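Local coordinates for protein polyketide synthase (Synechococcus sp., PDB 4GOX) that probably transfers a sulfo group from the donor PAPS to an intermediate of olefin biosynthesis, as the sulfotransferase domain of an olefin synthase, at residues Glu143-His157 against Val203-Leu216. Residues are numbered along the deposited sequence; the frame is centred on the assembly and turned at random.
With A3P (adenosine-3'-5'-diphosphate), chain B.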
# COMPACT_ATOMS: atom_id res chain seq x y z
N GLU A 143 -7.28 2.31 12.96
CA GLU A 143 -8.30 3.08 13.66
C GLU A 143 -8.04 3.14 15.16
O GLU A 143 -8.44 4.11 15.80
CB GLU A 143 -9.72 2.59 13.31
CG GLU A 143 -10.09 2.96 11.88
CD GLU A 143 -10.15 4.46 11.62
OE1 GLU A 143 -10.97 5.14 12.26
OE2 GLU A 143 -9.35 4.95 10.79
N ILE A 144 -7.31 2.13 15.71
CA ILE A 144 -6.90 2.13 17.11
C ILE A 144 -5.77 3.16 17.34
O ILE A 144 -5.81 3.91 18.31
CB ILE A 144 -6.55 0.68 17.59
CG1 ILE A 144 -7.85 -0.05 18.01
CG2 ILE A 144 -5.53 0.67 18.75
CD1 ILE A 144 -7.85 -1.55 17.91
N LEU A 145 -4.78 3.21 16.44
CA LEU A 145 -3.60 4.09 16.58
C LEU A 145 -3.78 5.56 16.19
O LEU A 145 -3.12 6.42 16.77
CB LEU A 145 -2.39 3.54 15.79
CG LEU A 145 -1.85 2.16 16.17
CD1 LEU A 145 -0.82 1.71 15.14
CD2 LEU A 145 -1.26 2.14 17.59
N PHE A 146 -4.62 5.84 15.18
CA PHE A 146 -4.76 7.18 14.59
C PHE A 146 -6.15 7.79 14.64
O PHE A 146 -7.15 7.08 14.47
CB PHE A 146 -4.31 7.14 13.12
CG PHE A 146 -2.96 6.49 12.91
CD1 PHE A 146 -1.78 7.17 13.22
CD2 PHE A 146 -2.87 5.22 12.34
CE1 PHE A 146 -0.54 6.57 13.02
CE2 PHE A 146 -1.62 4.64 12.12
CZ PHE A 146 -0.47 5.31 12.47
N ASP A 147 -6.20 9.12 14.76
CA ASP A 147 -7.44 9.90 14.76
C ASP A 147 -7.85 10.23 13.35
O ASP A 147 -9.04 10.20 13.03
CB ASP A 147 -7.22 11.24 15.49
CG ASP A 147 -7.40 11.26 17.00
OD1 ASP A 147 -7.00 12.27 17.62
OD2 ASP A 147 -8.01 10.30 17.54
N GLN A 148 -6.87 10.60 12.51
CA GLN A 148 -7.07 11.12 11.16
C GLN A 148 -6.42 10.31 10.03
O GLN A 148 -5.99 10.92 9.05
CB GLN A 148 -6.57 12.58 11.11
CG GLN A 148 -7.54 13.58 11.73
CD GLN A 148 -8.53 14.11 10.73
OE1 GLN A 148 -8.31 15.14 10.09
NE2 GLN A 148 -9.65 13.41 10.57
N ALA A 149 -6.39 8.96 10.11
CA ALA A 149 -5.85 8.15 9.01
C ALA A 149 -6.74 8.25 7.77
O ALA A 149 -7.97 8.22 7.89
CB ALA A 149 -5.71 6.69 9.42
N LYS A 150 -6.13 8.38 6.60
CA LYS A 150 -6.85 8.39 5.32
C LYS A 150 -6.48 7.13 4.57
O LYS A 150 -5.33 6.72 4.59
CB LYS A 150 -6.53 9.63 4.47
CG LYS A 150 -7.22 10.88 4.96
CD LYS A 150 -7.00 12.02 3.96
CE LYS A 150 -7.63 13.32 4.40
NZ LYS A 150 -6.75 14.05 5.34
N TYR A 151 -7.46 6.53 3.90
CA TYR A 151 -7.22 5.29 3.18
C TYR A 151 -7.49 5.42 1.68
O TYR A 151 -8.62 5.71 1.28
CB TYR A 151 -8.08 4.15 3.77
CG TYR A 151 -7.93 4.03 5.27
CD1 TYR A 151 -6.80 3.45 5.84
CD2 TYR A 151 -8.89 4.56 6.12
CE1 TYR A 151 -6.64 3.38 7.22
CE2 TYR A 151 -8.75 4.47 7.50
CZ TYR A 151 -7.62 3.90 8.04
OH TYR A 151 -7.51 3.81 9.40
N ILE A 152 -6.47 5.14 0.87
CA ILE A 152 -6.59 5.07 -0.59
C ILE A 152 -6.75 3.57 -0.91
O ILE A 152 -5.83 2.79 -0.69
CB ILE A 152 -5.35 5.68 -1.29
CG1 ILE A 152 -5.22 7.18 -0.98
CG2 ILE A 152 -5.44 5.43 -2.83
CD1 ILE A 152 -3.84 7.75 -1.32
N HIS A 153 -7.94 3.17 -1.36
CA HIS A 153 -8.22 1.79 -1.72
C HIS A 153 -8.01 1.66 -3.23
O HIS A 153 -8.85 2.08 -4.02
CB HIS A 153 -9.67 1.43 -1.34
CG HIS A 153 -10.10 0.02 -1.67
ND1 HIS A 153 -11.41 -0.39 -1.46
CD2 HIS A 153 -9.38 -1.03 -2.11
CE1 HIS A 153 -11.44 -1.66 -1.83
NE2 HIS A 153 -10.24 -2.08 -2.24
N LEU A 154 -6.87 1.10 -3.63
CA LEU A 154 -6.54 0.92 -5.04
C LEU A 154 -7.08 -0.42 -5.49
O LEU A 154 -6.82 -1.43 -4.84
CB LEU A 154 -5.02 1.08 -5.27
CG LEU A 154 -4.47 0.75 -6.66
CD1 LEU A 154 -5.03 1.69 -7.73
CD2 LEU A 154 -2.99 0.83 -6.64
N VAL A 155 -7.90 -0.42 -6.55
CA VAL A 155 -8.56 -1.64 -7.04
C VAL A 155 -8.18 -1.92 -8.47
O VAL A 155 -8.15 -0.99 -9.29
CB VAL A 155 -10.11 -1.62 -6.89
CG1 VAL A 155 -10.71 -3.01 -7.11
CG2 VAL A 155 -10.54 -1.09 -5.52
N ARG A 156 -7.94 -3.21 -8.77
CA ARG A 156 -7.64 -3.71 -10.13
C ARG A 156 -8.58 -4.85 -10.45
O ARG A 156 -9.10 -5.50 -9.53
CB ARG A 156 -6.17 -4.11 -10.30
CG ARG A 156 -5.77 -4.38 -11.77
CD ARG A 156 -4.30 -4.71 -11.88
NE ARG A 156 -3.88 -4.84 -13.28
CZ ARG A 156 -2.68 -5.25 -13.65
NH1 ARG A 156 -1.79 -5.62 -12.75
NH2 ARG A 156 -2.37 -5.33 -14.94
N HIS A 157 -8.85 -5.07 -11.74
CA HIS A 157 -9.73 -6.11 -12.26
C HIS A 157 -9.32 -7.47 -11.70
O HIS A 157 -8.12 -7.74 -11.68
CB HIS A 157 -9.66 -6.12 -13.80
CG HIS A 157 -10.79 -6.86 -14.43
ND1 HIS A 157 -10.86 -8.24 -14.40
CD2 HIS A 157 -11.89 -6.38 -15.07
CE1 HIS A 157 -11.98 -8.56 -15.02
NE2 HIS A 157 -12.63 -7.48 -15.44
N VAL A 203 -15.37 4.31 8.14
CA VAL A 203 -14.83 5.68 8.16
C VAL A 203 -15.59 6.53 7.10
O VAL A 203 -16.22 5.97 6.20
CB VAL A 203 -13.29 5.72 7.98
CG1 VAL A 203 -12.60 4.75 8.94
CG2 VAL A 203 -12.87 5.43 6.54
N GLY A 204 -15.51 7.84 7.18
CA GLY A 204 -16.21 8.64 6.16
C GLY A 204 -15.64 8.55 4.76
O GLY A 204 -14.59 7.93 4.54
N ALA A 205 -16.29 9.23 3.78
CA ALA A 205 -15.77 9.36 2.42
C ALA A 205 -14.64 10.38 2.53
O ALA A 205 -13.77 10.45 1.67
CB ALA A 205 -16.85 9.87 1.48
N ASP A 206 -14.64 11.14 3.63
CA ASP A 206 -13.61 12.11 4.00
C ASP A 206 -12.29 11.39 4.29
O ASP A 206 -11.23 12.00 4.13
CB ASP A 206 -14.06 12.92 5.24
CG ASP A 206 -15.25 13.83 5.01
OD1 ASP A 206 -15.23 14.62 4.02
OD2 ASP A 206 -16.19 13.81 5.84
N ARG A 207 -12.33 10.10 4.73
CA ARG A 207 -11.12 9.33 5.06
C ARG A 207 -10.89 8.07 4.18
O ARG A 207 -9.97 7.31 4.42
CB ARG A 207 -11.03 9.04 6.58
CG ARG A 207 -11.07 10.30 7.44
CD ARG A 207 -10.42 10.14 8.81
NE ARG A 207 -11.26 9.38 9.73
CZ ARG A 207 -11.06 8.11 10.07
NH1 ARG A 207 -11.88 7.50 10.92
NH2 ARG A 207 -10.04 7.43 9.56
N TYR A 208 -11.70 7.90 3.15
CA TYR A 208 -11.60 6.75 2.27
C TYR A 208 -11.86 7.16 0.82
O TYR A 208 -12.82 7.87 0.54
CB TYR A 208 -12.62 5.70 2.70
CG TYR A 208 -12.79 4.53 1.75
CD1 TYR A 208 -11.85 3.49 1.72
CD2 TYR A 208 -13.95 4.39 0.98
CE1 TYR A 208 -12.05 2.37 0.92
CE2 TYR A 208 -14.14 3.28 0.16
CZ TYR A 208 -13.19 2.27 0.13
OH TYR A 208 -13.40 1.17 -0.65
N LEU A 209 -11.01 6.67 -0.08
CA LEU A 209 -11.13 6.91 -1.51
C LEU A 209 -10.78 5.67 -2.33
O LEU A 209 -9.66 5.16 -2.22
CB LEU A 209 -10.19 8.07 -1.93
CG LEU A 209 -10.18 8.47 -3.42
CD1 LEU A 209 -11.36 9.37 -3.77
CD2 LEU A 209 -8.90 9.19 -3.76
N GLN A 210 -11.71 5.22 -3.18
CA GLN A 210 -11.45 4.13 -4.13
C GLN A 210 -10.75 4.69 -5.35
O GLN A 210 -11.15 5.72 -5.88
CB GLN A 210 -12.76 3.48 -4.60
CG GLN A 210 -13.28 2.51 -3.57
CD GLN A 210 -14.53 1.81 -4.00
OE1 GLN A 210 -14.88 1.75 -5.18
NE2 GLN A 210 -15.18 1.17 -3.04
N VAL A 211 -9.74 4.01 -5.83
CA VAL A 211 -9.00 4.38 -7.03
C VAL A 211 -8.98 3.13 -7.91
O VAL A 211 -8.52 2.07 -7.48
CB VAL A 211 -7.55 4.87 -6.72
CG1 VAL A 211 -6.79 5.12 -8.02
CG2 VAL A 211 -7.57 6.14 -5.87
N ILE A 212 -9.48 3.26 -9.12
CA ILE A 212 -9.49 2.17 -10.09
C ILE A 212 -8.20 2.23 -10.89
O ILE A 212 -7.98 3.18 -11.64
CB ILE A 212 -10.76 2.25 -10.98
CG1 ILE A 212 -12.06 2.29 -10.11
CG2 ILE A 212 -10.78 1.13 -12.00
CD1 ILE A 212 -12.29 1.04 -9.13
N TYR A 213 -7.36 1.19 -10.75
CA TYR A 213 -6.09 1.05 -11.46
C TYR A 213 -6.23 1.34 -12.95
O TYR A 213 -5.39 2.06 -13.51
CB TYR A 213 -5.50 -0.35 -11.24
CG TYR A 213 -4.38 -0.67 -12.21
CD1 TYR A 213 -3.08 -0.25 -11.96
CD2 TYR A 213 -4.63 -1.37 -13.39
CE1 TYR A 213 -2.04 -0.54 -12.85
CE2 TYR A 213 -3.62 -1.65 -14.29
CZ TYR A 213 -2.32 -1.24 -14.01
OH TYR A 213 -1.32 -1.52 -14.91
N GLU A 214 -7.30 0.79 -13.60
CA GLU A 214 -7.59 0.98 -15.03
C GLU A 214 -7.79 2.46 -15.34
O GLU A 214 -7.27 2.91 -16.35
CB GLU A 214 -8.83 0.15 -15.49
CG GLU A 214 -8.64 -1.36 -15.46
CD GLU A 214 -8.55 -2.06 -14.11
OE1 GLU A 214 -8.84 -1.42 -13.07
OE2 GLU A 214 -8.16 -3.25 -14.08
N ASP A 215 -8.45 3.23 -14.45
CA ASP A 215 -8.60 4.68 -14.65
C ASP A 215 -7.24 5.39 -14.43
O ASP A 215 -6.91 6.32 -15.14
CB ASP A 215 -9.65 5.27 -13.69
CG ASP A 215 -11.09 4.80 -13.89
OD1 ASP A 215 -11.93 5.05 -12.97
OD2 ASP A 215 -11.39 4.18 -14.94
N LEU A 216 -6.47 4.96 -13.41
CA LEU A 216 -5.18 5.55 -13.11
C LEU A 216 -4.23 5.46 -14.31
O LEU A 216 -3.58 6.44 -14.63
CB LEU A 216 -4.57 4.87 -11.87
CG LEU A 216 -3.14 5.23 -11.42
CD1 LEU A 216 -3.03 6.71 -11.01
CD2 LEU A 216 -2.69 4.30 -10.29
P1 A3P B . 2.67 -7.27 -13.79
O1P A3P B . 2.53 -8.70 -13.32
O2P A3P B . 4.13 -6.84 -13.84
O3P A3P B . 1.82 -6.88 -14.96
P2 A3P B . 1.79 -4.16 -7.29
O4P A3P B . 0.59 -3.79 -6.46
O5P A3P B . 2.37 -5.52 -7.06
O6P A3P B . 2.81 -3.05 -7.35
O5' A3P B . 1.27 -4.24 -8.80
C5' A3P B . 2.08 -4.82 -9.83
C4' A3P B . 1.47 -4.49 -11.19
O4' A3P B . 1.41 -3.09 -11.41
C3' A3P B . 2.26 -5.00 -12.38
O3' A3P B . 2.01 -6.39 -12.60
C2' A3P B . 1.79 -4.11 -13.51
O2' A3P B . 0.66 -4.66 -14.20
C1' A3P B . 1.37 -2.82 -12.82
N9 A3P B . 2.39 -1.80 -13.18
C8 A3P B . 3.66 -1.75 -12.70
N7 A3P B . 4.35 -0.73 -13.26
C5 A3P B . 3.50 -0.12 -14.11
C6 A3P B . 3.60 1.02 -15.05
N6 A3P B . 4.76 1.70 -15.12
N1 A3P B . 2.51 1.35 -15.78
C2 A3P B . 1.34 0.67 -15.67
N3 A3P B . 1.18 -0.40 -14.86
C4 A3P B . 2.21 -0.83 -14.07
O HOH W 1 -5.97 -4.35 -15.30
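Arg207 meets Glu143 end-on, NH1 to OE1 and NH2 to OE2, with guanidinium and carboxylate planes only 10° apart. Arg207 NH2 also donates to Ala149 O (2.8 Å), a flat guanidinium being able to serve carboxylate and carbonyl together. A bend at chi3 (-76°) turns it toward both. Glu143 OE2 spends its anti lone pair on Tyr151 OH (2.6 Å). A methionine in place of Arg207 would probably leave the Glu143 carboxylate without its countercharge and Ala149 O without this donor.

Backbone bonds join strand 149-155 to edge strand 208-212 in parallel. On one face His153 and Tyr208 run side by side, rim to rim, His153 ND1 and Tyr208 OH 2.7 Å apart in a nearly straight hydrogen bond; Asn193 holds the imidazole's other nitrogen. On the other, Ile152 and Val211, beta-branched as suits strands, touch through their CG2 methyls (3.8 Å).

Beyond the strands, Tyr213 offers a face to Arg156 CD (CH-pi) and a hydroxyl to the base: Tyr213 OH donates to A3P N3 (2.7 Å), at the tyrosine ring's edge. Arg34 O and Leu274 O hold Arg156 NH1 and NH2, which also bond weakly to A3P O2'. Glu214 OE2 accepts from His157 N and from a water that accepts from Arg156 NE; Tyr300 OH is hydrogen-bonded to OE1. Nucleotide binding at the C-terminal ends of parallel strands is characteristic of the P-loop-like sulfotransferase fold.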